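Local coordinates for effector protein Lem4 (lpg1101) (Legionella pneumophila subsp. pneumophila, PDB 6CGK), which is a membrane-associated protein tyrosine phosphatase, a translocated effector whose haloacid dehalogenase (HAD) domain, the part in this chain, holds a magnesium ion, at residues 18-22 with 136-140; 145-150 with 171-175. The protein carries 1 engineered substitution. One frame throughout, in Å; residues are numbered along the deposited sequence.

In the fold
Both interactions lie beside the parallel sheet of the HAD domain, on the same side of the chain's centre, with their centres about 9 Å apart. Interaction 1 is core: strand 19-23 meets helix 132-140 through five buried residues. Interaction 2 is partly surface: the loops leading into the neighbouring strands 150-154 and 176-180 meet there. The first contact is made by side chains and has one hydrogen bond. The second relies more on backbone atoms, arginine side chains and two waters. Glu140 joins them. Its OE1 makes a salt bridge with Arg172 NH1 at 2.7 Å, and its OE2 makes one with Arg150 NE at 2.8 Å.

Interaction 1. Residues 18-22 with 136-140; sequences NIVYL and VVSHE
Tyr21 and Ile19 of strand 19-23 reach across to helix 132-140, which packs on one face of the parallel sheet of this Rossmann-like HAD fold. The helix runs nearly antiparallel to the strand, with the axes of the two short segments 11.8 Å apart. The tight part is the Tyr21 ring. Val136 CG2 sits over one face, 4.2 Å from the ring centroid, a CH-pi contact. Ile19 CG2 covers the opposite face, 3.7 Å above the plane. The ring is thus clamped between a helix residue and its own strand. The His139 ring meets it obliquely, its CD2 3.3 Å from Tyr21 OH. With CG of His139 opposite the backbone N (chi1 -165°), the imidazole reaches the strand. The edge of the imidazole meets the isoleucine, with His139 CD2 3.7 Å from Ile19 CD1. The polar end of His139 is used elsewhere: ND1 is hydrogen-bonded to Tyr118 OH.

Val137 and Ser138 mark the loose side. Val137 points away from the strand, and Ser138 is exposed. Val91 of strand 89-93 and Leu167 of helix 157-169 help close the buried side. The Tyr21 side chain is about 12 Å from the magnesium ion and about 8 Å from the side chain of its ligand Asn23, an engineered residue. The buried carboxylate of Glu140 also pairs with Arg150 and Arg172, which probably keeps it ionised. Its bent chain (chi2 -64°) brings OE2 to the edge of the Tyr21 ring. There Tyr21 OH donates to Glu140 OE2 at 2.7 Å, from 39° above the carboxylate plane.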
ATOM      1  N   ASN A  18       5.364  10.403   9.297  1.00 30.25           N
ATOM      2  CA  ASN A  18       4.802   9.102   9.627  1.00 26.45           C
ATOM      3  C   ASN A  18       4.331   8.460   8.334  1.00 24.86           C
ATOM      4  O   ASN A  18       3.504   9.046   7.639  1.00 28.52           O
ATOM      5  CB  ASN A  18       3.634   9.249  10.597  1.00 28.51           C
ATOM      6  CG  ASN A  18       4.044  10.002  11.857  1.00 32.67           C
ATOM      7  OD1 ASN A  18       4.986   9.599  12.533  1.00 32.69           O
ATOM      8  ND2 ASN A  18       3.375  11.101  12.144  1.00 36.88           N
ATOM      9  N   ILE A  19       4.881   7.294   7.998  1.00 27.86           N
ATOM     10  CA  ILE A  19       4.582   6.638   6.725  1.00 28.66           C
ATOM     11  C   ILE A  19       4.172   5.195   6.961  1.00 28.03           C
ATOM     12  O   ILE A  19       4.796   4.474   7.757  1.00 28.05           O
ATOM     13  CB  ILE A  19       5.784   6.694   5.770  1.00 29.65           C
ATOM     14  CG1 ILE A  19       6.176   8.152   5.541  1.00 29.05           C
ATOM     15  CG2 ILE A  19       5.442   6.006   4.428  1.00 32.41           C
ATOM     16  CD1 ILE A  19       7.494   8.253   4.710  1.00 30.45           C
ATOM     17  N   VAL A  20       3.131   4.781   6.233  1.00 27.86           N
ATOM     18  CA  VAL A  20       2.626   3.416   6.208  1.00 29.07           C
ATOM     19  C   VAL A  20       2.967   2.857   4.830  1.00 28.63           C
ATOM     20  O   VAL A  20       2.433   3.327   3.818  1.00 31.21           O
ATOM     21  CB  VAL A  20       1.115   3.376   6.474  1.00 28.99           C
ATOM     22  CG1 VAL A  20       0.562   1.965   6.288  1.00 29.24           C
ATOM     23  CG2 VAL A  20       0.804   3.938   7.876  1.00 32.21           C
ATOM     24  N   TYR A  21       3.874   1.878   4.794  1.00 26.66           N
ATOM     25  CA  TYR A  21       4.306   1.210   3.572  1.00 25.05           C
ATOM     26  C   TYR A  21       3.581  -0.121   3.478  1.00 28.83           C
ATOM     27  O   TYR A  21       3.782  -0.998   4.325  1.00 28.39           O
ATOM     28  CB  TYR A  21       5.811   0.940   3.590  1.00 26.16           C
ATOM     29  CG  TYR A  21       6.717   2.131   3.407  1.00 28.25           C
ATOM     30  CD1 TYR A  21       6.802   2.774   2.183  1.00 28.69           C
ATOM     31  CD2 TYR A  21       7.553   2.571   4.452  1.00 31.17           C
ATOM     32  CE1 TYR A  21       7.676   3.832   1.979  1.00 27.15           C
ATOM     33  CE2 TYR A  21       8.418   3.643   4.262  1.00 29.81           C
ATOM     34  CZ  TYR A  21       8.477   4.272   3.032  1.00 28.45           C
ATOM     35  OH  TYR A  21       9.355   5.312   2.835  1.00 29.64           O
ATOM     36  N   LEU A  22       2.782  -0.292   2.434  1.00 28.37           N
ATOM     37  CA  LEU A  22       1.952  -1.477   2.294  1.00 27.78           C
ATOM     38  C   LEU A  22       2.275  -2.145   0.970  1.00 28.94           C
ATOM     39  O   LEU A  22       2.233  -1.500  -0.084  1.00 29.60           O
ATOM     40  CB  LEU A  22       0.467  -1.129   2.347  1.00 24.02           C
ATOM     41  CG  LEU A  22      -0.070  -0.270   3.501  1.00 32.87           C
ATOM     42  CD1 LEU A  22      -1.545   0.036   3.322  1.00 32.50           C
ATOM     43  CD2 LEU A  22       0.174  -0.959   4.842  1.00 34.05           C
ATOM     44  N   VAL A 136      11.825   2.018  -1.077  1.00 27.81           N
ATOM     45  CA  VAL A 136      11.819   2.639   0.246  1.00 27.87           C
ATOM     46  C   VAL A 136      12.971   3.619   0.385  1.00 32.28           C
ATOM     47  O   VAL A 136      12.796   4.717   0.924  1.00 28.19           O
ATOM     48  CB  VAL A 136      11.856   1.574   1.363  1.00 26.70           C
ATOM     49  CG1 VAL A 136      12.150   2.256   2.725  1.00 30.77           C
ATOM     50  CG2 VAL A 136      10.511   0.790   1.401  1.00 27.04           C
ATOM     51  N   VAL A 137      14.168   3.238  -0.076  1.00 32.66           N
ATOM     52  CA  VAL A 137      15.303   4.147   0.039  1.00 35.58           C
ATOM     53  C   VAL A 137      15.017   5.434  -0.717  1.00 39.04           C
ATOM     54  O   VAL A 137      15.218   6.538  -0.196  1.00 34.73           O
ATOM     55  CB  VAL A 137      16.592   3.472  -0.456  1.00 33.97           C
ATOM     56  CG1 VAL A 137      17.705   4.508  -0.575  1.00 32.76           C
ATOM     57  CG2 VAL A 137      16.985   2.339   0.491  1.00 35.22           C
ATOM     58  N   SER A 138      14.500   5.312  -1.944  1.00 34.10           N
ATOM     59  CA  SER A 138      14.183   6.496  -2.738  1.00 35.86           C
ATOM     60  C   SER A 138      13.125   7.349  -2.058  1.00 29.80           C
ATOM     61  O   SER A 138      13.218   8.586  -2.059  1.00 34.55           O
ATOM     62  CB  SER A 138      13.702   6.098  -4.127  1.00 40.03           C
ATOM     63  OG  SER A 138      14.768   5.498  -4.861  1.00 49.05           O
ATOM     64  N   HIS A 139      12.101   6.711  -1.493  1.00 29.10           N
ATOM     65  CA  HIS A 139      11.060   7.496  -0.842  1.00 29.22           C
ATOM     66  C   HIS A 139      11.603   8.224   0.376  1.00 33.22           C
ATOM     67  O   HIS A 139      11.313   9.414   0.570  1.00 33.15           O
ATOM     68  CB  HIS A 139       9.874   6.639  -0.433  1.00 27.08           C
ATOM     69  CG  HIS A 139       8.672   7.464  -0.110  1.00 28.57           C
ATOM     70  ND1 HIS A 139       7.923   8.078  -1.091  1.00 28.52           N
ATOM     71  CD2 HIS A 139       8.167   7.885   1.070  1.00 30.99           C
ATOM     72  CE1 HIS A 139       6.973   8.800  -0.525  1.00 30.42           C
ATOM     73  NE2 HIS A 139       7.104   8.707   0.785  1.00 27.73           N
ATOM     74  N   GLU A 140      12.387   7.537   1.213  1.00 28.83           N
ATOM     75  CA  GLU A 140      12.928   8.202   2.403  1.00 27.16           C
ATOM     76  C   GLU A 140      13.828   9.370   2.036  1.00 30.94           C
ATOM     77  O   GLU A 140      13.956  10.331   2.812  1.00 32.48           O
ATOM     78  CB  GLU A 140      13.688   7.196   3.272  1.00 25.71           C
ATOM     79  CG  GLU A 140      12.770   6.125   3.893  1.00 29.20           C
ATOM     80  CD  GLU A 140      11.743   6.719   4.876  1.00 31.55           C
ATOM     81  OE1 GLU A 140      12.017   7.770   5.514  1.00 31.86           O
ATOM     82  OE2 GLU A 140      10.659   6.120   5.019  1.00 28.96           O
TER

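Interaction 2. Residues 145-150 with 171-175; sequences CLPGFR and GRSQL
Arg150 N donates to Leu175 O at 3.0 Å, the direct backbone bond between two loops that enter neighbouring strands of the HAD domain's parallel sheet. The N-H...O angle is 153°. Residues 145-150 lead into strand 150-154. Residues 171-175 follow helix 157-169, which ends in a Schellman motif with Gly171 as its C-prime residue, and lead into strand 176-180. Water 2 adds a second backbone link. It donates to Gly148 O and Arg172 O and accepts from Leu175 N.

Arg172 is the main side chain. It bends at chi2 (-82°) and lays its guanidinium under the Leu146-Pro147 peptide. Leu146 C lies 4.0 Å above one face, toward the rim, and Pro147 CD is 3.7 Å from Arg172 NE.

Arg150 curls back on its own loop. Its NH2 donates to Leu146 O at 2.9 Å and its NH1 to Phe149 O, and both acceptors lie close to the guanidinium plane. With NE on Glu140 as well, and NH1 also on Lys17 O, these bonds hold the group in place. The two guanidinium planes are 66° apart, and both groups gather round the carboxylate of Glu140.

At the other end, Leu175 CG packs on Phe149 CD1, the side chains crossing at about a right angle. Water 1 lies in the Arg172 guanidinium plane, accepting from Arg172 NH2 at 2.8 Å; it also lies 2.9 Å from Cys145 O, to which it can donate.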
ATOM      1  N   CYS A 145      10.509  14.031   3.566  1.00 37.26           N
ATOM      2  CA  CYS A 145      10.419  12.921   4.503  1.00 29.13           C
ATOM      3  C   CYS A 145      11.358  13.139   5.678  1.00 36.69           C
ATOM      4  O   CYS A 145      12.529  13.482   5.496  1.00 36.89           O
ATOM      5  CB  CYS A 145      10.754  11.613   3.793  1.00 28.84           C
ATOM      6  SG  CYS A 145       9.426  11.227   2.662  1.00 33.55           S
ATOM      7  N   LEU A 146      10.846  12.910   6.877  1.00 30.43           N
ATOM      8  CA  LEU A 146      11.542  13.106   8.136  1.00 27.56           C
ATOM      9  C   LEU A 146      11.406  11.845   8.969  1.00 32.86           C
ATOM     10  O   LEU A 146      10.456  11.083   8.801  1.00 33.61           O
ATOM     11  CB  LEU A 146      10.952  14.287   8.927  1.00 29.95           C
ATOM     12  CG  LEU A 146      11.208  15.681   8.403  1.00 33.45           C
ATOM     13  CD1 LEU A 146      10.377  16.687   9.199  1.00 45.02           C
ATOM     14  CD2 LEU A 146      12.671  16.006   8.574  1.00 39.73           C
ATOM     15  N   PRO A 147      12.329  11.616   9.896  1.00 30.63           N
ATOM     16  CA  PRO A 147      12.199  10.451  10.781  1.00 31.34           C
ATOM     17  C   PRO A 147      10.916  10.510  11.584  1.00 35.78           C
ATOM     18  O   PRO A 147      10.411  11.584  11.911  1.00 34.02           O
ATOM     19  CB  PRO A 147      13.419  10.563  11.707  1.00 32.89           C
ATOM     20  CG  PRO A 147      13.954  11.890  11.493  1.00 38.93           C
ATOM     21  CD  PRO A 147      13.545  12.388  10.162  1.00 30.53           C
ATOM     22  N   GLY A 148      10.443   9.339  11.965  1.00 35.61           N
ATOM     23  CA  GLY A 148       9.216   9.235  12.740  1.00 33.89           C
ATOM     24  C   GLY A 148       8.701   7.802  12.678  1.00 35.35           C
ATOM     25  O   GLY A 148       9.478   6.856  12.583  1.00 36.57           O
ATOM     26  N   PHE A 149       7.388   7.668  12.692  1.00 33.13           N
ATOM     27  CA  PHE A 149       6.780   6.351  12.772  1.00 30.94           C
ATOM     28  C   PHE A 149       6.759   5.683  11.408  1.00 34.20           C
ATOM     29  O   PHE A 149       6.500   6.330  10.391  1.00 33.37           O
ATOM     30  CB  PHE A 149       5.357   6.469  13.325  1.00 35.96           C
ATOM     31  CG  PHE A 149       4.619   5.173  13.372  1.00 40.87           C
ATOM     32  CD1 PHE A 149       4.947   4.197  14.299  1.00 42.65           C
ATOM     33  CD2 PHE A 149       3.579   4.933  12.494  1.00 38.24           C
ATOM     34  CE1 PHE A 149       4.238   2.989  14.344  1.00 44.82           C
ATOM     35  CE2 PHE A 149       2.865   3.722  12.526  1.00 41.74           C
ATOM     36  CZ  PHE A 149       3.196   2.758  13.459  1.00 38.71           C
ATOM     37  N   ARG A 150       7.049   4.384  11.389  1.00 31.58           N
ATOM     38  CA  ARG A 150       6.999   3.593  10.160  1.00 31.19           C
ATOM     39  C   ARG A 150       6.244   2.300  10.416  1.00 34.43           C
ATOM     40  O   ARG A 150       6.585   1.543  11.334  1.00 33.87           O
ATOM     41  CB  ARG A 150       8.406   3.255   9.617  1.00 29.10           C
ATOM     42  CG  ARG A 150       9.238   4.450   9.151  1.00 30.49           C
ATOM     43  CD  ARG A 150       8.575   5.185   7.970  1.00 29.13           C
ATOM     44  NE  ARG A 150       9.414   6.313   7.509  1.00 28.10           N
ATOM     45  CZ  ARG A 150       9.398   7.534   8.052  1.00 28.88           C
ATOM     46  NH1 ARG A 150       8.593   7.805   9.080  1.00 29.91           N
ATOM     47  NH2 ARG A 150      10.175   8.494   7.560  1.00 30.27           N
ATOM     48  N   GLY A 171      18.797   5.077   7.770  1.00 44.32           N
ATOM     49  CA  GLY A 171      18.745   5.541   9.141  1.00 43.53           C
ATOM     50  C   GLY A 171      17.373   5.967   9.598  1.00 47.98           C
ATOM     51  O   GLY A 171      17.264   6.831  10.476  1.00 45.03           O
ATOM     52  N   ARG A 172      16.318   5.355   9.045  1.00 41.55           N
ATOM     53  CA  ARG A 172      14.931   5.730   9.295  1.00 36.62           C
ATOM     54  C   ARG A 172      14.155   4.613   9.984  1.00 37.81           C
ATOM     55  O   ARG A 172      12.945   4.477   9.792  1.00 34.13           O
ATOM     56  CB  ARG A 172      14.247   6.120   7.989  1.00 35.36           C
ATOM     57  CG  ARG A 172      14.735   7.441   7.438  1.00 38.68           C
ATOM     58  CD  ARG A 172      14.023   8.637   8.144  1.00 37.64           C
ATOM     59  NE  ARG A 172      14.691   9.883   7.765  1.00 36.81           N
ATOM     60  CZ  ARG A 172      14.471  10.502   6.605  1.00 34.34           C
ATOM     61  NH1 ARG A 172      13.615   9.993   5.736  1.00 35.52           N
ATOM     62  NH2 ARG A 172      15.144  11.602   6.293  1.00 36.30           N
ATOM     63  N   SER A 173      14.824   3.808  10.799  1.00 43.33           N
ATOM     64  CA  SER A 173      14.196   2.623  11.366  1.00 46.69           C
ATOM     65  C   SER A 173      14.212   2.657  12.888  1.00 38.91           C
ATOM     66  O   SER A 173      14.293   1.618  13.537  1.00 55.32           O
ATOM     67  CB  SER A 173      14.877   1.355  10.848  1.00 53.33           C
ATOM     68  OG  SER A 173      16.222   1.283  11.295  1.00 66.33           O
ATOM     69  N   GLN A 174      14.111   3.843  13.474  1.00 49.88           N
ATOM     70  CA  GLN A 174      14.155   3.945  14.927  1.00 67.79           C
ATOM     71  C   GLN A 174      12.830   3.587  15.583  1.00 59.42           C
ATOM     72  O   GLN A 174      12.802   3.336  16.792  1.00 56.19           O
ATOM     73  CB  GLN A 174      14.555   5.359  15.345  1.00 81.29           C
ATOM     74  CG  GLN A 174      13.444   6.381  15.148  1.00 92.34           C
ATOM     75  CD  GLN A 174      13.830   7.488  14.186  1.00101.26           C
ATOM     76  OE1 GLN A 174      13.679   8.674  14.493  1.00 99.71           O
ATOM     77  NE2 GLN A 174      14.332   7.106  13.011  1.00 99.18           N
ATOM     78  N   LEU A 175      11.738   3.559  14.822  1.00 48.40           N
ATOM     79  CA  LEU A 175      10.398   3.374  15.363  1.00 44.96           C
ATOM     80  C   LEU A 175       9.560   2.708  14.272  1.00 42.34           C
ATOM     81  O   LEU A 175       8.699   3.314  13.652  1.00 45.66           O
ATOM     82  CB  LEU A 175       9.785   4.704  15.809  1.00 54.46           C
ATOM     83  CG  LEU A 175       8.371   4.673  16.385  1.00 57.34           C
ATOM     84  CD1 LEU A 175       8.297   3.762  17.602  1.00 59.30           C
ATOM     85  CD2 LEU A 175       7.941   6.088  16.748  1.00 58.73           C
TER
HETATM   86  O   HOH W   1      14.840  12.894   3.807  1.00 34.49           O
HETATM   87  O   HOH W   2      11.333   4.657  12.043  1.00 38.79           O